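Local coordinates for BH2414 protein (Bacillus halodurans, PDB 3ON1), which is of unknown function but resembles L7Ae-type ribosomal proteins and may bind structured RNA, at residues Val38-Asp43 against Val63-Asn68; Gly33-Val38 against Gly85-Gly90. All blocks are in the same frame, centred on the assembly; numbering follows the deposited sequence. Where two conformers were deposited one is given.

Contact 1. Residues Val38-Asp43 against Val63-Asn68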
ATOM      1  N   VAL A  38      -4.509  -0.173   0.606  1.00 13.66           N
ATOM      2  CA  VAL A  38      -3.467  -1.060   0.100  1.00 13.58           C
ATOM      3  C   VAL A  38      -2.900  -0.474  -1.185  1.00 13.82           C
ATOM      4  O   VAL A  38      -3.640  -0.066  -2.075  1.00 13.93           O
ATOM      5  CB  VAL A  38      -3.993  -2.498  -0.113  1.00 13.62           C
ATOM      6  CG1 VAL A  38      -2.954  -3.363  -0.823  1.00 14.31           C
ATOM      7  CG2 VAL A  38      -4.367  -3.115   1.235  1.00 14.38           C
ATOM      8  N   ILE A  39      -1.577  -0.398  -1.241  1.00 13.82           N
ATOM      9  CA  ILE A  39      -0.865   0.017  -2.443  1.00 14.20           C
ATOM     10  C   ILE A  39      -0.150  -1.193  -3.020  1.00 14.33           C
ATOM     11  O   ILE A  39       0.629  -1.849  -2.328  1.00 14.47           O
ATOM     12  CB  ILE A  39       0.123   1.163  -2.148  1.00 14.41           C
ATOM     13  CG1 ILE A  39      -0.650   2.432  -1.763  1.00 14.79           C
ATOM     14  CG2 ILE A  39       1.029   1.423  -3.358  1.00 14.93           C
ATOM     15  CD1 ILE A  39       0.202   3.520  -1.113  1.00 16.53           C
ATOM     16  N   LEU A  40      -0.443  -1.492  -4.282  1.00 14.16           N
ATOM     17  CA  LEU A  40       0.170  -2.619  -4.973  1.00 14.30           C
ATOM     18  C   LEU A  40       1.082  -2.104  -6.061  1.00 14.10           C
ATOM     19  O   LEU A  40       0.697  -1.231  -6.827  1.00 14.10           O
ATOM     20  CB  LEU A  40      -0.899  -3.487  -5.632  1.00 14.95           C
ATOM     21  CG  LEU A  40      -1.806  -4.393  -4.816  1.00 16.38           C
ATOM     22  CD1 LEU A  40      -2.860  -4.966  -5.740  1.00 17.38           C
ATOM     23  CD2 LEU A  40      -0.990  -5.500  -4.184  1.00 19.07           C
ATOM     24  N   SER A  41       2.289  -2.654  -6.140  1.00 14.02           N
ATOM     25  CA  SER A  41       3.177  -2.352  -7.254  1.00 14.48           C
ATOM     26  C   SER A  41       2.548  -2.797  -8.569  1.00 14.80           C
ATOM     27  O   SER A  41       1.932  -3.867  -8.630  1.00 14.77           O
ATOM     28  CB  SER A  41       4.513  -3.070  -7.075  1.00 14.53           C
ATOM     29  OG  SER A  41       5.323  -2.875  -8.221  1.00 15.42           O
ATOM     30  N   SER A  42       2.717  -1.992  -9.620  1.00 15.09           N
ATOM     31  CA  SER A  42       2.307  -2.415 -10.968  1.00 15.73           C
ATOM     32  C   SER A  42       2.975  -3.728 -11.393  1.00 15.79           C
ATOM     33  O   SER A  42       2.435  -4.461 -12.228  1.00 16.56           O
ATOM     34  CB  SER A  42       2.596  -1.329 -12.001  1.00 16.23           C
ATOM     35  OG  SER A  42       1.864  -0.150 -11.719  1.00 18.52           O
ATOM     36  N   ASP A  43       4.134  -3.997 -10.788  0.50 16.25           N
ATOM     37  CA  ASP A  43       4.956  -5.186 -11.035  0.50 16.52           C
ATOM     38  C   ASP A  43       4.450  -6.442 -10.370  0.50 16.35           C
ATOM     39  O   ASP A  43       4.871  -7.545 -10.729  0.50 16.34           O
ATOM     40  CB  ASP A  43       6.361  -4.954 -10.497  0.50 17.21           C
ATOM     41  CG  ASP A  43       7.165  -4.072 -11.378  0.50 18.03           C
ATOM     42  OD1 ASP A  43       8.072  -3.399 -10.857  0.50 19.14           O
ATOM     43  OD2 ASP A  43       6.886  -4.054 -12.594  0.50 20.08           O
ATOM     44  N   VAL A  63      -7.747  -0.023  -3.004  1.00 19.01           N
ATOM     45  CA  VAL A  63      -6.501  -0.600  -3.496  1.00 18.73           C
ATOM     46  C   VAL A  63      -6.036   0.238  -4.674  1.00 18.57           C
ATOM     47  O   VAL A  63      -6.800   0.475  -5.621  1.00 18.62           O
ATOM     48  CB  VAL A  63      -6.670  -2.066  -3.975  1.00 19.21           C
ATOM     49  CG1 VAL A  63      -5.344  -2.620  -4.510  1.00 18.98           C
ATOM     50  CG2 VAL A  63      -7.185  -2.949  -2.863  1.00 20.03           C
ATOM     51  N   LYS A  64      -4.789   0.684  -4.616  1.00 17.99           N
ATOM     52  CA  LYS A  64      -4.189   1.398  -5.737  1.00 18.03           C
ATOM     53  C   LYS A  64      -3.101   0.537  -6.343  1.00 17.80           C
ATOM     54  O   LYS A  64      -2.346  -0.117  -5.624  1.00 18.14           O
ATOM     55  CB  LYS A  64      -3.616   2.758  -5.307  1.00 18.29           C
ATOM     56  CG  LYS A  64      -4.615   3.679  -4.619  1.00 18.59           C
ATOM     57  CD  LYS A  64      -5.799   4.015  -5.507  1.00 19.47           C
ATOM     58  CE  LYS A  64      -6.905   4.663  -4.694  1.00 20.79           C
ATOM     59  NZ  LYS A  64      -8.151   4.806  -5.502  1.00 22.68           N
ATOM     60  N   VAL A  65      -3.041   0.519  -7.668  1.00 17.49           N
ATOM     61  CA  VAL A  65      -1.968  -0.171  -8.373  1.00 17.47           C
ATOM     62  C   VAL A  65      -1.097   0.893  -9.027  1.00 17.78           C
ATOM     63  O   VAL A  65      -1.531   1.564  -9.961  1.00 18.56           O
ATOM     64  CB  VAL A  65      -2.508  -1.182  -9.410  1.00 17.24           C
ATOM     65  CG1 VAL A  65      -1.348  -1.873 -10.134  1.00 17.42           C
ATOM     66  CG2 VAL A  65      -3.406  -2.206  -8.728  1.00 17.30           C
ATOM     67  N   VAL A  66       0.119   1.057  -8.514  1.00 18.12           N
ATOM     68  CA  VAL A  66       0.990   2.174  -8.908  1.00 18.68           C
ATOM     69  C   VAL A  66       2.474   1.831  -8.892  1.00 18.89           C
ATOM     70  O   VAL A  66       2.898   0.887  -8.221  1.00 19.29           O
ATOM     71  CB  VAL A  66       0.787   3.415  -7.996  1.00 19.08           C
ATOM     72  CG1 VAL A  66      -0.501   4.137  -8.325  1.00 20.48           C
ATOM     73  CG2 VAL A  66       0.851   3.037  -6.526  1.00 19.79           C
ATOM     74  N   GLY A  67       3.254   2.624  -9.624  1.00 18.72           N
ATOM     75  CA  GLY A  67       4.715   2.580  -9.575  1.00 19.14           C
ATOM     76  C   GLY A  67       5.323   1.261  -9.993  1.00 18.79           C
ATOM     77  O   GLY A  67       4.821   0.589 -10.879  1.00 19.76           O
ATOM     78  N   ASN A  68       6.440   0.922  -9.369  1.00 18.16           N
ATOM     79  CA  ASN A  68       7.055  -0.385  -9.522  1.00 17.29           C
ATOM     80  C   ASN A  68       7.674  -0.743  -8.178  1.00 16.64           C
ATOM     81  O   ASN A  68       7.671   0.085  -7.257  1.00 16.93           O
ATOM     82  CB  ASN A  68       8.079  -0.391 -10.665  1.00 17.29           C
ATOM     83  CG  ASN A  68       9.211   0.582 -10.440  1.00 17.71           C
ATOM     84  OD1 ASN A  68       9.735   0.687  -9.335  1.00 18.30           O
ATOM     85  ND2 ASN A  68       9.603   1.296 -11.490  1.00 19.99           N
TER
HETATM   86  O   HOH W   1       2.847   2.275 -12.468  1.00 47.18           O
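Strands 38-41 and 63-66 run parallel, their axes 4.7 Å apart at closest approach and inclined by 26°, with backbone bonds that alternate from Lys64 N to Val38 O, Leu40 N to Lys64 O and Val66 N to Leu40 O. The ladder then deteriorates: Ser42 N reaches Val66 O at 3.2 Å through a bent bond whose donor stands well above the carbonyl plane. Side chains sort by sheet face. Leu40 reaches across the strands so that CD1 meets CG1 of Val63 at 3.6 Å and, less closely, CG2 of Val65; Leu40 and Val63 also pack under helix 46-59. On the face of Ile39, that residue's CG2 touches Val66 CG2 at 3.6 Å, backed by helices 5-15 and 89-100, while the chain of Lys64 leads away to a salt bridge with Asp100. Where the strands give out, Ser41 turns its hydroxyl anti to its own nitrogen (chi1 174°), which places OG 3.2 Å from Asn68 C and lets it accept from Asp43 N at 3.0 Å, an ST turn. Replacing Ser41 with alanine would probably leave the Asp43 N-H without this acceptor and the turn less firmly set beside Asn68. A water bridges Ser42 OG, at 2.7 Å, and Gly67 O, to which it donates. The beta-alpha-beta unit is thus joined by straight backbone bonds and apolar contacts along its strands and, where the chain turns into loops, by a bent bond and a water-mediated link, with the ST turn bracing segment 38-43 from within.

Contact 2. Residues Gly33-Val38 against Gly85-Gly90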
ATOM      1  N   GLY A  33      -8.919  -5.352  10.438  1.00 20.08           N
ATOM      2  CA  GLY A  33      -9.339  -3.952  10.430  1.00 19.78           C
ATOM      3  C   GLY A  33      -8.249  -2.950  10.773  1.00 19.46           C
ATOM      4  O   GLY A  33      -8.543  -1.851  11.263  1.00 19.94           O
ATOM      5  N   GLN A  34      -7.000  -3.325  10.498  0.50 19.11           N
ATOM      6  CA  GLN A  34      -5.834  -2.515  10.840  0.50 18.77           C
ATOM      7  C   GLN A  34      -5.297  -1.700   9.667  0.50 18.41           C
ATOM      8  O   GLN A  34      -4.400  -0.880   9.848  0.50 18.30           O
ATOM      9  CB  GLN A  34      -4.720  -3.410  11.384  0.50 18.89           C
ATOM     10  CG  GLN A  34      -5.116  -4.198  12.617  0.50 19.89           C
ATOM     11  CD  GLN A  34      -4.057  -5.194  13.039  0.50 20.65           C
ATOM     12  OE1 GLN A  34      -3.340  -5.749  12.207  0.50 20.78           O
ATOM     13  NE2 GLN A  34      -3.955  -5.429  14.341  0.50 21.95           N
ATOM     14  N   VAL A  35      -5.842  -1.936   8.474  1.00 18.06           N
ATOM     15  CA  VAL A  35      -5.347  -1.307   7.234  1.00 17.60           C
ATOM     16  C   VAL A  35      -6.483  -0.596   6.497  1.00 17.13           C
ATOM     17  O   VAL A  35      -7.564  -1.162   6.318  1.00 17.47           O
ATOM     18  CB  VAL A  35      -4.637  -2.358   6.327  1.00 17.97           C
ATOM     19  CG1 VAL A  35      -4.486  -1.871   4.891  1.00 17.88           C
ATOM     20  CG2 VAL A  35      -3.268  -2.686   6.893  1.00 18.44           C
ATOM     21  N   THR A  36      -6.241   0.653   6.096  1.00 16.26           N
ATOM     22  CA  THR A  36      -7.272   1.457   5.428  1.00 15.62           C
ATOM     23  C   THR A  36      -6.961   1.806   3.968  1.00 15.24           C
ATOM     24  O   THR A  36      -7.759   2.463   3.294  1.00 15.48           O
ATOM     25  CB  THR A  36      -7.635   2.728   6.229  1.00 15.37           C
ATOM     26  OG1 THR A  36      -6.451   3.312   6.798  1.00 15.34           O
ATOM     27  CG2 THR A  36      -8.625   2.384   7.329  1.00 16.61           C
ATOM     28  N   LEU A  37      -5.796   1.371   3.490  1.00 14.54           N
ATOM     29  CA  LEU A  37      -5.430   1.500   2.078  1.00 13.78           C
ATOM     30  C   LEU A  37      -4.371   0.468   1.761  1.00 13.64           C
ATOM     31  O   LEU A  37      -3.445   0.259   2.549  1.00 13.45           O
ATOM     32  CB  LEU A  37      -4.892   2.905   1.751  1.00 13.98           C
ATOM     33  CG  LEU A  37      -4.233   3.143   0.379  1.00 13.57           C
ATOM     34  CD1 LEU A  37      -5.240   3.078  -0.770  1.00 15.26           C
ATOM     35  CD2 LEU A  37      -3.519   4.476   0.346  1.00 14.53           C
ATOM     36  N   VAL A  38      -4.509  -0.173   0.606  1.00 13.66           N
ATOM     37  CA  VAL A  38      -3.467  -1.060   0.100  1.00 13.58           C
ATOM     38  C   VAL A  38      -2.900  -0.474  -1.185  1.00 13.82           C
ATOM     39  O   VAL A  38      -3.640  -0.066  -2.075  1.00 13.93           O
ATOM     40  CB  VAL A  38      -3.993  -2.498  -0.113  1.00 13.62           C
ATOM     41  CG1 VAL A  38      -2.954  -3.363  -0.823  1.00 14.31           C
ATOM     42  CG2 VAL A  38      -4.367  -3.115   1.235  1.00 14.38           C
ATOM     43  N   GLY A  85       0.489  -2.030   3.054  1.00 12.67           N
ATOM     44  CA  GLY A  85      -0.749  -1.684   3.756  1.00 12.54           C
ATOM     45  C   GLY A  85      -0.544  -0.479   4.656  1.00 12.57           C
ATOM     46  O   GLY A  85       0.429  -0.416   5.414  1.00 13.23           O
ATOM     47  N   VAL A  86      -1.460   0.480   4.576  1.00 12.52           N
ATOM     48  CA  VAL A  86      -1.357   1.711   5.358  1.00 12.78           C
ATOM     49  C   VAL A  86      -2.250   1.628   6.603  1.00 13.30           C
ATOM     50  O   VAL A  86      -3.462   1.398   6.498  1.00 13.79           O
ATOM     51  CB  VAL A  86      -1.698   2.948   4.489  1.00 12.21           C
ATOM     52  CG1 VAL A  86      -1.473   4.244   5.271  1.00 12.53           C
ATOM     53  CG2 VAL A  86      -0.861   2.942   3.222  1.00 12.49           C
ATOM     54  N   LYS A  87      -1.641   1.829   7.769  1.00 13.88           N
ATOM     55  CA  LYS A  87      -2.301   1.593   9.060  1.00 14.59           C
ATOM     56  C   LYS A  87      -2.932   2.835   9.664  1.00 14.59           C
ATOM     57  O   LYS A  87      -3.614   2.754  10.697  1.00 15.67           O
ATOM     58  CB  LYS A  87      -1.316   0.999  10.074  1.00 14.96           C
ATOM     59  CG  LYS A  87      -0.711  -0.334   9.660  1.00 17.20           C
ATOM     60  CD  LYS A  87      -0.079  -1.068  10.831  1.00 21.45           C
ATOM     61  CE  LYS A  87       1.063  -0.290  11.439  1.00 23.31           C
ATOM     62  NZ  LYS A  87       1.854  -1.145  12.366  1.00 25.99           N
ATOM     63  N   ASP A  88      -2.693   3.981   9.039  1.00 14.22           N
ATOM     64  CA  ASP A  88      -3.214   5.241   9.539  1.00 14.23           C
ATOM     65  C   ASP A  88      -4.220   5.800   8.547  1.00 14.33           C
ATOM     66  O   ASP A  88      -3.879   6.044   7.380  1.00 14.25           O
ATOM     67  CB  ASP A  88      -2.073   6.240   9.767  1.00 14.24           C
ATOM     68  CG  ASP A  88      -2.568   7.569  10.316  1.00 14.96           C
ATOM     69  OD1 ASP A  88      -2.729   7.692  11.551  1.00 17.82           O
ATOM     70  OD2 ASP A  88      -2.800   8.494   9.512  1.00 14.93           O
ATOM     71  N   ALA A  89      -5.453   6.005   9.014  1.00 14.65           N
ATOM     72  CA  ALA A  89      -6.542   6.475   8.154  1.00 14.63           C
ATOM     73  C   ALA A  89      -6.269   7.818   7.476  1.00 14.72           C
ATOM     74  O   ALA A  89      -6.662   8.024   6.327  1.00 14.76           O
ATOM     75  CB  ALA A  89      -7.876   6.518   8.926  1.00 15.31           C
ATOM     76  N   GLY A  90      -5.612   8.732   8.186  1.00 14.60           N
ATOM     77  CA  GLY A  90      -5.240  10.035   7.610  1.00 14.30           C
ATOM     78  C   GLY A  90      -4.271   9.896   6.446  1.00 13.92           C
ATOM     79  O   GLY A  90      -4.467  10.485   5.383  1.00 13.90           O
TER
HETATM   80  O   HOH W   2      -3.552  -0.079  12.414  1.00 30.80           O
HETATM   81  O   HOH W   3      -6.043   2.154   9.210  1.00 24.94           O
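Val35 lays its two methyl groups against the backbone of Gly85 and Val86, with CG1 3.9 Å from Gly85 CA. Its chi1 of 163° sets CG1 anti to the backbone N and CG2 on the flank of the glycine, where a beta-carbon on Gly85 would be tightly crowded. Leu37 and Val86 turn to the face opposite that of Val38, CD2 of the leucine 4.2 Å from CG2 of the valine, and both side chains pack against helix 89-100, Leu37 on Leu95 and Val86 on Phe91. Between these two apolar patches the backbone of Val86 is held at both ends: its O accepts from Thr36 N at 2.9 Å and its N donates to Leu37 O at 2.8 Å. With OG1 between its own N and carbonyl carbon (chi1 40°), Thr36 brings that oxygen 3.4 Å from Ala89 CA, where it bonds to Ser92 OG and meets a water at 2.7 Å. That water donates weakly to Lys87 O. Lys87, for its part, lays CB 3.6 Å from Gln34 O before its chain leads off. Asp88, at the N-cap, accepts from Phe91 N through OD2. Here, in the mixed alpha/beta fold of the L7Ae family, strand 83-86, after pairing antiparallel with strand 37-41, leads through Lys87 and Asp88 into helix 89-100.

Both contacts use strand 37-41, and Val38 belongs to each: contact 1 pairs the strand in parallel with 63-66, an outermost strand of the sheet within the chain, whereas contact 2 pairs its beginning with the antiparallel strand 83-86. Their centres lie about 15 Å apart, yet they touch where Lys64 CG packs 3.9 Å from Leu37 CD1. Each is partly buried. In contact 1 the buried residues are those of strand 37-41 and the edge strand is more open; in contact 2 both strands supply buried residues. Contact 1 closes on an ST turn and a helix-capping asparagine, contact 2 on a water linked, weakly on one side, between Thr36 and Lys87, and an aspartate cap. Along the chain, contact 1 is nested within the loop closed by contact 2.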